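Local coordinates for aldehyde dehydrogenase (Burkholderia cenocepacia, PDB 4O6R), which probably oxidises aldehydes with NAD(P)+ as cofactor, and was crystallised with adenosine monophosphate bound, at residues I281-Q287 / F392-V396; M328-K334 / Y370-P374. All blocks are in the same frame, centred on the assembly; numbering follows the deposited sequence. Where two conformers were deposited one is given.

Contact 1: I281-Q287 / F392-V396; sequences IFHNQGQ and FGPFV
Q287 lies over one face of the F392 ring, its CA 3.9 Å from the ring centroid and only 13° off the normal, a CH-pi contact. The ring gets there because CG of F392 stands anti to the backbone N (chi1 -152°), which lays the phenyl beneath the backbone of Q287, while Q287 CG rests 3.5 Å from F392 O. Further along, the two backbones are almost in touch: G286 CA points at G393 O across 3.4 Å in a nearly straight CA-H...O contact. G286, at positive phi, has no side chain to hold the chains apart. Q285 O packs on P394 CD at 3.1 Å, and P394 is the centre of an inverse gamma turn. At the helical end, F282 brings the edge of its ring to P394, with CE1 3.5 Å from P394 O and near the ring plane, and I281 CG2 covers one face of the same ring. I281 CD1 reaches F395 O at 3.5 Å, while its CG1 meets V396 CB.

A second shell fixes the loop 283-287. N284 ND2 donates to Q287 O (2.9 Å), and the NE2 and backbone N of Q287 reach N284 O from opposite faces of its carbonyl plane. Q287 OE1 accepts from T332 N, and N157 grips Q287 O. H336 bonds to F392 O, and W156 meets the F392 ring nearly at right angles. F392 lies about 8 Å, side chain to ligand, from the bound AMP, consistent with the phenylalanine of the family's FGP motif bordering the cofactor cleft. The contact thus ties the end of helix 270-282, and the loop after it that belongs to the family's cysteine signature, to the start of strand 395-401, which pairs with strand 375-378 and has helix 334-349 beside F395.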
loop_
_atom_site.group_PDB
_atom_site.type_symbol
_atom_site.label_atom_id
_atom_site.label_comp_id
_atom_site.label_asym_id
_atom_site.label_seq_id
_atom_site.Cartn_x
_atom_site.Cartn_y
_atom_site.Cartn_z
ATOM N N ILE A 281 34.364 0.292 -8.384
ATOM C CA ILE A 281 34.889 -0.507 -9.494
ATOM C C ILE A 281 35.814 -1.632 -9.057
ATOM O O ILE A 281 35.829 -2.664 -9.717
ATOM C CB ILE A 281 35.552 0.353 -10.575
ATOM C CG1 ILE A 281 35.891 -0.449 -11.857
ATOM C CG2 ILE A 281 36.815 1.018 -10.044
ATOM C CD1 ILE A 281 34.710 -1.159 -12.508
ATOM N N PHE A 282 36.555 -1.482 -7.962
ATOM C CA PHE A 282 37.533 -2.519 -7.594
ATOM C C PHE A 282 37.015 -3.583 -6.657
ATOM O O PHE A 282 37.546 -4.702 -6.675
ATOM C CB PHE A 282 38.857 -1.892 -7.126
ATOM C CG PHE A 282 39.460 -0.981 -8.166
ATOM C CD1 PHE A 282 39.588 -1.410 -9.491
ATOM C CD2 PHE A 282 39.851 0.299 -7.860
ATOM C CE1 PHE A 282 40.094 -0.580 -10.466
ATOM C CE2 PHE A 282 40.364 1.125 -8.832
ATOM C CZ PHE A 282 40.487 0.699 -10.136
ATOM N N HIS A 283 35.971 -3.284 -5.884
ATOM C CA HIS A 283 35.367 -4.329 -5.074
ATOM C C HIS A 283 34.879 -5.427 -5.991
ATOM O O HIS A 283 34.355 -5.158 -7.067
ATOM C CB HIS A 283 34.219 -3.837 -4.204
ATOM C CG HIS A 283 33.411 -4.946 -3.608
ATOM N ND1 HIS A 283 32.147 -5.251 -4.037
ATOM C CD2 HIS A 283 33.714 -5.869 -2.660
ATOM C CE1 HIS A 283 31.671 -6.278 -3.351
ATOM N NE2 HIS A 283 32.616 -6.686 -2.526
ATOM N N ASN A 284 35.091 -6.660 -5.555
ATOM C CA ASN A 284 34.694 -7.872 -6.280
ATOM C C ASN A 284 35.420 -7.985 -7.607
ATOM O O ASN A 284 34.946 -8.633 -8.552
ATOM C CB ASN A 284 33.177 -7.984 -6.483
ATOM C CG ASN A 284 32.690 -9.410 -6.296
ATOM O OD1 ASN A 284 32.995 -10.024 -5.270
ATOM N ND2 ASN A 284 31.954 -9.961 -7.281
ATOM N N GLN A 285 36.585 -7.343 -7.670
ATOM C CA GLN A 285 37.387 -7.361 -8.868
ATOM C C GLN A 285 36.629 -6.754 -10.066
ATOM O O GLN A 285 36.836 -7.127 -11.220
ATOM C CB GLN A 285 37.832 -8.795 -9.159
ATOM C CG GLN A 285 38.748 -9.442 -8.115
ATOM C CD GLN A 285 38.145 -9.652 -6.733
ATOM O OE1 GLN A 285 38.591 -9.035 -5.754
ATOM N NE2 GLN A 285 37.112 -10.509 -6.639
ATOM N N GLY A 286 35.735 -5.821 -9.792
ATOM C CA GLY A 286 34.888 -5.270 -10.847
ATOM C C GLY A 286 33.838 -6.183 -11.446
ATOM O O GLY A 286 33.158 -5.800 -12.423
ATOM N N GLN A 287 33.638 -7.353 -10.842
ATOM C CA GLN A 287 32.724 -8.348 -11.365
ATOM C C GLN A 287 31.360 -8.143 -10.703
ATOM O O GLN A 287 30.921 -8.900 -9.822
ATOM C CB GLN A 287 33.273 -9.755 -11.110
ATOM C CG GLN A 287 34.632 -10.001 -11.739
ATOM C CD GLN A 287 35.330 -11.258 -11.198
ATOM O OE1 GLN A 287 35.831 -12.082 -11.958
ATOM N NE2 GLN A 287 35.346 -11.401 -9.889
ATOM N N PHE A 392 33.555 -5.802 -17.132
ATOM C CA PHE A 392 33.211 -6.704 -15.998
ATOM C C PHE A 392 34.469 -7.131 -15.247
ATOM O O PHE A 392 34.507 -8.215 -14.693
ATOM C CB PHE A 392 32.421 -7.945 -16.478
ATOM C CG PHE A 392 31.484 -8.523 -15.445
ATOM C CD1 PHE A 392 30.373 -7.820 -15.038
ATOM C CD2 PHE A 392 31.695 -9.785 -14.911
ATOM C CE1 PHE A 392 29.484 -8.351 -14.114
ATOM C CE2 PHE A 392 30.814 -10.332 -13.973
ATOM C CZ PHE A 392 29.711 -9.614 -13.574
ATOM N N GLY A 393 35.486 -6.275 -15.237
ATOM C CA GLY A 393 36.750 -6.556 -14.524
ATOM C C GLY A 393 37.117 -5.304 -13.754
ATOM O O GLY A 393 36.337 -4.315 -13.766
ATOM N N PRO A 394 38.296 -5.311 -13.103
ATOM C CA PRO A 394 38.682 -4.194 -12.245
ATOM C C PRO A 394 39.239 -3.106 -13.144
ATOM O O PRO A 394 40.438 -2.856 -13.159
ATOM C CB PRO A 394 39.771 -4.797 -11.356
ATOM C CG PRO A 394 40.411 -5.844 -12.220
ATOM C CD PRO A 394 39.270 -6.413 -13.045
ATOM N N PHE A 395 38.345 -2.503 -13.920
ATOM C CA PHE A 395 38.718 -1.741 -15.096
ATOM C C PHE A 395 37.777 -0.560 -15.188
ATOM O O PHE A 395 36.606 -0.741 -15.374
ATOM C CB PHE A 395 38.571 -2.657 -16.332
ATOM C CG PHE A 395 38.986 -2.047 -17.635
ATOM C CD1 PHE A 395 38.297 -0.960 -18.178
ATOM C CD2 PHE A 395 40.018 -2.602 -18.378
ATOM C CE1 PHE A 395 38.681 -0.421 -19.393
ATOM C CE2 PHE A 395 40.381 -2.082 -19.608
ATOM C CZ PHE A 395 39.723 -0.986 -20.125
ATOM N N VAL A 396 38.292 0.648 -15.036
ATOM C CA VAL A 396 37.431 1.840 -15.094
ATOM C C VAL A 396 37.848 2.770 -16.233
ATOM O O VAL A 396 39.032 2.963 -16.489
ATOM C CB VAL A 396 37.370 2.567 -13.718
ATOM C CG1 VAL A 396 38.758 2.988 -13.248
ATOM C CG2 VAL A 396 36.376 3.737 -13.750
#

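Contact 2: M328-K334 / Y370-P374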
loop_
_atom_site.group_PDB
_atom_site.type_symbol
_atom_site.label_atom_id
_atom_site.label_comp_id
_atom_site.label_asym_id
_atom_site.label_seq_id
_atom_site.Cartn_x
_atom_site.Cartn_y
_atom_site.Cartn_z
ATOM N N MET A 328 42.337 -7.401 -3.172
ATOM C CA MET A 328 41.776 -7.781 -4.457
ATOM C C MET A 328 42.291 -9.159 -4.867
ATOM O O MET A 328 43.469 -9.419 -4.847
ATOM C CB MET A 328 42.114 -6.760 -5.545
ATOM C CG MET A 328 41.536 -7.151 -6.912
ATOM S SD MET A 328 41.790 -5.957 -8.275
ATOM C CE MET A 328 40.512 -4.882 -7.839
ATOM N N GLY A 329 41.368 -10.039 -5.232
ATOM C CA GLY A 329 41.723 -11.361 -5.687
ATOM C C GLY A 329 41.795 -11.453 -7.187
ATOM O O GLY A 329 41.810 -10.439 -7.901
ATOM N N PRO A 330 41.825 -12.678 -7.686
ATOM C CA PRO A 330 41.850 -12.873 -9.109
ATOM C C PRO A 330 40.457 -12.769 -9.678
ATOM O O PRO A 330 39.488 -12.798 -8.918
ATOM C CB PRO A 330 42.355 -14.314 -9.239
ATOM C CG PRO A 330 41.809 -14.984 -8.033
ATOM C CD PRO A 330 41.832 -13.952 -6.951
ATOM N N LEU A 331 40.360 -12.705 -11.000
ATOM C CA LEU A 331 39.082 -12.885 -11.682
ATOM C C LEU A 331 38.638 -14.337 -11.578
ATOM O O LEU A 331 39.437 -15.217 -11.294
ATOM C CB LEU A 331 39.185 -12.477 -13.141
ATOM C CG LEU A 331 39.726 -11.069 -13.384
ATOM C CD1 LEU A 331 39.566 -10.669 -14.835
ATOM C CD2 LEU A 331 39.030 -10.058 -12.516
ATOM N N THR A 332 37.354 -14.588 -11.776
ATOM C CA THR A 332 36.808 -15.903 -11.475
ATOM C C THR A 332 37.205 -17.004 -12.522
ATOM O O THR A 332 37.282 -18.195 -12.183
ATOM C CB THR A 332 35.285 -15.807 -11.242
ATOM O OG1 THR A 332 35.018 -14.992 -10.079
ATOM C CG2 THR A 332 34.690 -17.136 -11.020
ATOM N N SER A 333 37.478 -16.627 -13.768
ATOM C CA SER A 333 37.814 -17.621 -14.781
ATOM C C SER A 333 38.862 -17.138 -15.746
ATOM O O SER A 333 38.982 -15.933 -15.998
ATOM C CB SER A 333 36.572 -18.020 -15.576
ATOM O OG SER A 333 36.251 -16.994 -16.497
ATOM N N LYS A 334 39.601 -18.094 -16.300
ATOM C CA LYS A 334 40.588 -17.819 -17.326
ATOM C C LYS A 334 39.979 -17.042 -18.504
ATOM O O LYS A 334 40.540 -16.061 -18.973
ATOM C CB LYS A 334 41.233 -19.136 -17.786
ATOM C CG LYS A 334 42.298 -19.016 -18.874
ATOM C CD LYS A 334 43.363 -17.992 -18.506
ATOM C CE LYS A 334 44.547 -18.017 -19.471
ATOM N NZ LYS A 334 45.257 -16.700 -19.404
ATOM N N TYR A 370 44.140 -16.148 -12.154
ATOM C CA TYR A 370 43.535 -15.306 -13.176
ATOM C C TYR A 370 43.575 -13.841 -12.759
ATOM O O TYR A 370 42.568 -13.149 -12.758
ATOM C CB TYR A 370 42.120 -15.767 -13.462
ATOM C CG TYR A 370 41.988 -17.259 -13.638
ATOM C CD1 TYR A 370 42.935 -17.999 -14.345
ATOM C CD2 TYR A 370 40.888 -17.941 -13.111
ATOM C CE1 TYR A 370 42.790 -19.383 -14.499
ATOM C CE2 TYR A 370 40.750 -19.306 -13.255
ATOM C CZ TYR A 370 41.687 -20.018 -13.959
ATOM O OH TYR A 370 41.514 -21.358 -14.104
ATOM N N TYR A 371 44.787 -13.370 -12.452
ATOM C CA TYR A 371 44.992 -12.052 -11.855
ATOM C C TYR A 371 45.264 -10.942 -12.859
ATOM O O TYR A 371 46.059 -11.103 -13.809
ATOM C CB TYR A 371 46.167 -12.078 -10.879
ATOM C CG TYR A 371 45.938 -12.872 -9.609
ATOM C CD1 TYR A 371 45.338 -12.276 -8.484
ATOM C CD2 TYR A 371 46.334 -14.197 -9.516
ATOM C CE1 TYR A 371 45.129 -13.000 -7.324
ATOM C CE2 TYR A 371 46.149 -14.911 -8.345
ATOM C CZ TYR A 371 45.542 -14.320 -7.262
ATOM O OH TYR A 371 45.377 -15.035 -6.092
ATOM N N VAL A 372 44.630 -9.803 -12.620
ATOM C CA VAL A 372 44.957 -8.583 -13.334
ATOM C C VAL A 372 44.960 -7.407 -12.356
ATOM O O VAL A 372 44.173 -7.376 -11.404
ATOM C CB VAL A 372 44.019 -8.376 -14.542
ATOM C CG1 VAL A 372 42.582 -8.202 -14.127
ATOM C CG2 VAL A 372 44.463 -7.192 -15.378
ATOM N N ARG A 373 45.854 -6.457 -12.572
ATOM C CA ARG A 373 45.945 -5.294 -11.706
ATOM C C ARG A 373 44.783 -4.331 -11.949
ATOM O O ARG A 373 44.221 -4.308 -13.030
ATOM C CB ARG A 373 47.257 -4.549 -11.933
ATOM C CG ARG A 373 48.483 -5.365 -11.536
ATOM C CD ARG A 373 49.768 -4.607 -11.814
ATOM N NE ARG A 373 49.733 -4.011 -13.143
ATOM C CZ ARG A 373 50.482 -4.378 -14.175
ATOM N NH1 ARG A 373 50.298 -3.747 -15.328
ATOM N NH2 ARG A 373 51.431 -5.340 -14.068
ATOM N N PRO A 374 44.418 -3.554 -10.926
ATOM C CA PRO A 374 43.411 -2.506 -11.106
ATOM C C PRO A 374 43.830 -1.609 -12.250
ATOM O O PRO A 374 44.980 -1.163 -12.294
ATOM C CB PRO A 374 43.433 -1.749 -9.774
ATOM C CG PRO A 374 43.940 -2.737 -8.782
ATOM C CD PRO A 374 44.895 -3.641 -9.532
HETATM O O HOH W 1 42.810 -9.565 -10.288
#
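Chi1 sets CG beside the backbone N in both Y370 (-46°) and Y371 (-69°); Y370 then reaches S333 and K334, and Y371 reaches P330. P330 lies flat over Y371, its CB 3.5 Å from the ring centroid in a CH-pi contact, the two side chains running side by side. Y370 takes the turn into helix 334-349 on its face: K334 N sits 3.3 Å above the middle of the ring plane and K334 CB lies over the same face in a CH-pi contact, while L331 O meets the ring edge in plane. The single direct backbone bond, L331 N to Y370 O, is 2.9 Å long with the donor well out of the carbonyl plane. A water bridges the loops between G329 O (2.7 Å) and V372 N (3.0 Å). Beyond it, M328 SD slides past P374 CG at 3.9 Å, and L331 CD1 touches V372 CG1. The tyrosine hydroxyl of Y371 bonds to H34, the amine of K334 pairs with D338, and S333 OG caps H336 N at the helix start. Tyrosines and prolines thus supply over half the area buried between these loops; one backbone bond and one water link them, and other backbone groups bond elsewhere.

The two contacts lie on the same side of the chain's centre, their centres 9 Å apart. Along the chain the order is 281-287, 328-334, 370-374, 392-396, so contact 2 forms between the two halves of contact 1. They meet directly: Q285 OE1 accepts from G329 N, and M328 packs on F282. Segment 370-374 leads into strand 375-378 and segment 392-396 into strand 395-401, parallel neighbours in the seven-stranded sheet, while segment 328-334 runs into helix 334-349. Together they join the cysteine-signature loop to two adjacent inner strands of that sheet, on the side of the chain near the AMP site.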